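PDB 6HND: aromatic-amino-acid:2-oxoglutarate transaminase, which probably catalyses pyridoxal 5'-phosphate-dependent transfer of amino groups between aromatic amino acids or 2-aminoadipate and 2-oxo acids. Local coordinates for residues I247-G250 with F256-S259; Y283-L288 with R335-S340. All blocks are in the same frame, centred on the assembly; numbering follows the deposited sequence.

Contact 1. Residues I247-G250 with F256-S259; sequences IATG and FTQS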
# COMPACT_ATOMS: atom_id res chain seq x y z
N ILE B 247 -10.73 -20.23 2.79
CA ILE B 247 -11.14 -19.45 3.98
C ILE B 247 -11.71 -20.48 4.96
O ILE B 247 -12.96 -20.67 5.01
CB ILE B 247 -12.14 -18.35 3.53
CG1 ILE B 247 -11.62 -17.59 2.32
CG2 ILE B 247 -12.46 -17.41 4.69
CD1 ILE B 247 -12.69 -16.96 1.46
N ALA B 248 -10.82 -21.20 5.66
CA ALA B 248 -11.12 -22.53 6.24
C ALA B 248 -12.06 -22.34 7.43
O ALA B 248 -12.97 -23.19 7.61
CB ALA B 248 -9.86 -23.30 6.63
N THR B 249 -11.85 -21.28 8.19
CA THR B 249 -12.68 -20.91 9.37
C THR B 249 -13.59 -19.73 8.98
O THR B 249 -13.07 -18.72 8.45
CB THR B 249 -11.77 -20.58 10.56
OG1 THR B 249 -10.84 -21.67 10.70
CG2 THR B 249 -12.55 -20.31 11.83
N GLY B 250 -14.89 -19.81 9.28
CA GLY B 250 -15.87 -18.74 8.95
C GLY B 250 -15.81 -18.40 7.47
O GLY B 250 -15.67 -17.23 7.14
N PHE B 256 -18.99 -21.66 7.02
CA PHE B 256 -18.51 -23.01 7.44
C PHE B 256 -17.08 -22.93 8.00
O PHE B 256 -16.32 -22.00 7.70
CB PHE B 256 -18.57 -24.03 6.30
CG PHE B 256 -19.96 -24.40 5.85
CD1 PHE B 256 -20.88 -24.91 6.74
CD2 PHE B 256 -20.34 -24.27 4.52
CE1 PHE B 256 -22.17 -25.25 6.34
CE2 PHE B 256 -21.63 -24.62 4.11
CZ PHE B 256 -22.54 -25.11 5.02
N THR B 257 -16.76 -23.89 8.86
CA THR B 257 -15.45 -24.02 9.54
C THR B 257 -14.97 -25.46 9.43
O THR B 257 -15.73 -26.38 9.85
CB THR B 257 -15.51 -23.60 11.01
OG1 THR B 257 -15.87 -22.23 11.04
CG2 THR B 257 -14.20 -23.80 11.73
N GLN B 258 -13.78 -25.65 8.85
CA GLN B 258 -13.18 -26.99 8.65
C GLN B 258 -12.72 -27.49 10.02
O GLN B 258 -12.03 -26.72 10.72
CB GLN B 258 -12.02 -26.93 7.66
CG GLN B 258 -12.43 -26.65 6.23
CD GLN B 258 -11.23 -26.38 5.35
OE1 GLN B 258 -10.09 -26.65 5.72
NE2 GLN B 258 -11.49 -25.85 4.18
N SER B 259 -13.12 -28.71 10.38
CA SER B 259 -12.63 -29.46 11.57
C SER B 259 -11.12 -29.68 11.45
O SER B 259 -10.58 -29.65 10.31
CB SER B 259 -13.34 -30.78 11.70
OG SER B 259 -12.87 -31.70 10.72
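The methyl of Ala-248 sits over one face of the Gln-258 amide, its CB 3.6 Å from Gln-258 CD and about as far from the oxygen of that amide. The amide's polar edges look elsewhere: OE1 is hydrogen-bonded to Tyr-324, and NE2 makes a weak bond to Thr-246. The chain runs extended beyond CG (chi2 171°), which brings the amide alongside Ala-248.

The two backbones run side by side in opposite directions, and the first bond between them is Gln-258 N to Ala-248 O, at 2.9 Å. The same carbonyl oxygen also takes a CA-H...O contact from Thr-257 CA, at 3.3 Å. The next bond uses a side chain instead of a carbonyl: Gly-250 N donates almost straight (171°) to Thr-257 OG1 across 3.1 Å. With OG1 set anti to its own carbonyl carbon (chi1 -62°), the threonine turns the hydroxyl to the glycine and lays CG2 3.9 Å from CG2 of Thr-249. The hydroxyl of Thr-249 is bonded to Arg-263 of helix 260-272, an arginine that also holds Gln-258 O, while Ser-259 N-caps that helix through Phe-262 N.

The loop closed in this way carries the Asn-Pro-Thr-Gly sequence familiar in class I aminotransferases, including Asn-252, which is hydrogen-bonded to the cofactor. Ile-247, at the start, touches the cofactor itself. Chemically, a hydroxyl standing in for a backbone acceptor pins the buried amide of Gly-250, and the loop's two ends are fixed by directional bonds as well as by methyl packing.

Contact 2. Residues Y283-L288 with R335-S340; sequences YGYLTL and RVETFS. With PLP (pyridoxal-5'-phosphate), chain E.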
# COMPACT_ATOMS: atom_id res chain seq x y z
N TYR B 283 -11.24 -13.56 10.59
CA TYR B 283 -12.10 -13.54 11.82
C TYR B 283 -12.25 -14.93 12.46
O TYR B 283 -13.23 -15.12 13.20
CB TYR B 283 -13.48 -12.95 11.50
CG TYR B 283 -13.91 -13.26 10.09
CD1 TYR B 283 -13.83 -14.56 9.64
CD2 TYR B 283 -14.30 -12.27 9.21
CE1 TYR B 283 -14.14 -14.87 8.33
CE2 TYR B 283 -14.58 -12.56 7.89
CZ TYR B 283 -14.49 -13.87 7.45
OH TYR B 283 -14.79 -14.24 6.17
N GLY B 284 -11.28 -15.83 12.24
CA GLY B 284 -11.26 -17.18 12.84
C GLY B 284 -11.06 -17.10 14.34
O GLY B 284 -11.24 -18.12 15.01
N TYR B 285 -10.67 -15.93 14.85
CA TYR B 285 -10.50 -15.73 16.31
C TYR B 285 -11.88 -15.49 16.93
O TYR B 285 -12.04 -15.75 18.13
CB TYR B 285 -9.52 -14.60 16.64
CG TYR B 285 -8.13 -14.88 16.14
CD1 TYR B 285 -7.36 -15.84 16.76
CD2 TYR B 285 -7.58 -14.19 15.07
CE1 TYR B 285 -6.08 -16.13 16.33
CE2 TYR B 285 -6.29 -14.47 14.64
CZ TYR B 285 -5.54 -15.45 15.26
OH TYR B 285 -4.28 -15.79 14.86
N LEU B 286 -12.85 -15.05 16.12
CA LEU B 286 -14.25 -14.79 16.59
C LEU B 286 -15.02 -16.11 16.55
O LEU B 286 -15.83 -16.29 15.64
CB LEU B 286 -14.86 -13.70 15.72
CG LEU B 286 -14.05 -12.40 15.67
CD1 LEU B 286 -14.65 -11.44 14.66
CD2 LEU B 286 -13.94 -11.75 17.05
N THR B 287 -14.74 -17.02 17.48
CA THR B 287 -15.36 -18.36 17.57
C THR B 287 -16.73 -18.16 18.21
O THR B 287 -16.82 -17.35 19.14
CB THR B 287 -14.47 -19.36 18.34
OG1 THR B 287 -14.27 -18.82 19.66
CG2 THR B 287 -13.13 -19.59 17.68
N LEU B 288 -17.77 -18.83 17.70
CA LEU B 288 -19.17 -18.61 18.14
C LEU B 288 -19.74 -19.94 18.63
O LEU B 288 -19.75 -20.90 17.86
CB LEU B 288 -19.99 -18.07 16.96
CG LEU B 288 -19.37 -16.90 16.20
CD1 LEU B 288 -20.22 -16.57 14.99
CD2 LEU B 288 -19.21 -15.69 17.09
N ARG B 335 -0.16 -18.28 5.55
CA ARG B 335 -1.34 -17.78 6.31
C ARG B 335 -1.49 -16.27 6.12
O ARG B 335 -0.51 -15.52 6.36
CB ARG B 335 -1.25 -18.11 7.80
CG ARG B 335 -2.39 -17.50 8.60
CD ARG B 335 -2.25 -17.75 10.09
NE ARG B 335 -3.33 -17.21 10.90
CZ ARG B 335 -4.52 -17.76 11.07
NH1 ARG B 335 -4.84 -18.87 10.43
NH2 ARG B 335 -5.41 -17.16 11.86
N VAL B 336 -2.68 -15.83 5.71
CA VAL B 336 -3.01 -14.37 5.61
C VAL B 336 -3.80 -13.91 6.84
O VAL B 336 -4.89 -14.46 7.11
CB VAL B 336 -3.78 -14.11 4.31
CG1 VAL B 336 -4.18 -12.63 4.18
CG2 VAL B 336 -2.95 -14.57 3.13
N GLU B 337 -3.28 -12.90 7.53
CA GLU B 337 -3.97 -12.22 8.65
C GLU B 337 -4.24 -10.76 8.29
O GLU B 337 -3.57 -10.25 7.37
CB GLU B 337 -3.12 -12.28 9.92
CG GLU B 337 -3.04 -13.66 10.53
CD GLU B 337 -3.64 -13.83 11.92
OE1 GLU B 337 -4.33 -12.92 12.44
OE2 GLU B 337 -3.44 -14.90 12.47
N THR B 338 -5.19 -10.13 9.00
CA THR B 338 -5.51 -8.68 8.91
C THR B 338 -5.89 -8.13 10.29
O THR B 338 -6.37 -8.93 11.16
CB THR B 338 -6.59 -8.43 7.85
OG1 THR B 338 -6.89 -7.03 7.68
CG2 THR B 338 -7.88 -9.14 8.19
N PHE B 339 -5.75 -6.82 10.47
CA PHE B 339 -6.26 -6.08 11.66
C PHE B 339 -7.61 -5.47 11.30
O PHE B 339 -8.15 -4.76 12.14
CB PHE B 339 -5.27 -5.03 12.15
CG PHE B 339 -3.97 -5.60 12.68
CD1 PHE B 339 -3.92 -6.14 13.95
CD2 PHE B 339 -2.83 -5.61 11.90
CE1 PHE B 339 -2.73 -6.67 14.43
CE2 PHE B 339 -1.65 -6.16 12.38
CZ PHE B 339 -1.60 -6.69 13.65
N SER B 340 -8.11 -5.74 10.09
CA SER B 340 -9.35 -5.10 9.56
C SER B 340 -10.55 -5.44 10.45
O SER B 340 -11.32 -4.55 10.82
CB SER B 340 -9.60 -5.48 8.12
OG SER B 340 -8.70 -4.79 7.25
N1 PLP E . -10.81 -12.23 2.93
C2 PLP E . -11.98 -12.44 3.51
C2A PLP E . -12.47 -13.85 3.56
C3 PLP E . -12.71 -11.37 4.10
O3 PLP E . -13.92 -11.63 4.70
C4 PLP E . -12.19 -10.05 4.04
C4A PLP E . -12.90 -8.95 4.73
C5 PLP E . -10.93 -9.87 3.42
C6 PLP E . -10.31 -10.97 2.88
C5A PLP E . -10.31 -8.52 3.20
O4P PLP E . -9.71 -7.91 4.38
P PLP E . -8.91 -6.51 4.24
O1P PLP E . -8.19 -6.54 2.90
O2P PLP E . -8.02 -6.55 5.48
O3P PLP E . -9.93 -5.42 4.29
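Residues 283-288 begin as a type I beta turn, Tyr-283 to Leu-286, closed by Leu-286 N to Tyr-283 O, and pass into an inverse gamma turn centred on Leu-286; Tyr-285 reaches from this turn to strand residues 335-338, touching Arg-335 and Glu-337. Just past the strand, Ser-340 N donates to Thr-338 OG1 (3.0 Å), making an ST turn.

Tyr-285 OH donates to Glu-337 OE2 at 2.7 Å, on the syn side of the carboxylate. The other oxygen, OE1, lies at the ring edge, 3.3 Å from CE2 of Tyr-285, with ring and carboxylate planes 35° apart. Arg-335 takes the same OE2 side-on: its NE is 2.8 Å from Glu-337 OE2, on the anti side but tilted out of the carboxylate plane, while NH2 bonds from above that plane. Three donors thus converge on one oxygen, which probably keeps the glutamate ionised. A bend at chi2 (-116°) brings the carboxylate round to them. Arg-335 also forms salt bridges with Asp-281 and Glu-279.

The beta turn, through Tyr-283, and the ST turn both reach the cofactor. Thr-338 OG1 donates to PLP O2P at 2.5 Å, and Ser-340 OG gives the same phosphate oxygen a second bond of 2.6 Å. Tyr-283 OH is hydrogen-bonded to the PLP phenolic oxygen O3 at 3.1 Å. Tyr-130 of the second subunit packs on Ser-340 and also bonds to PLP.

Helix 137-151 flanks the polar cluster: Thr-150 bonds to Tyr-285 OH and Phe-146 meets the Tyr-285 ring edge-to-face. Helix 392-418 packs against Tyr-285 and Leu-286, and strand 350-355 lies beside strand 333-338.

In the fold
Following the chain, strand 243-246 leads into contact 1, which closes a short loop before helix 260-272. The chain returns to the large mixed sheet through strand 276-280, and contact 2 then ties the loop after it to strand 333-338, far later in sequence. The contacts are therefore in series, neither nested nor crossed; strand 276-280 lies between 243-246 and 333-338 in the sheet, all three parallel. In space they meet: Gly-250 O is 3.3 Å from Tyr-283 OH, a weak hydrogen bond, and Thr-249 CG2 packs on Gly-284 CA at 3.5 Å. Together they line one cofactor, which Tyr-130 of the second subunit also reaches.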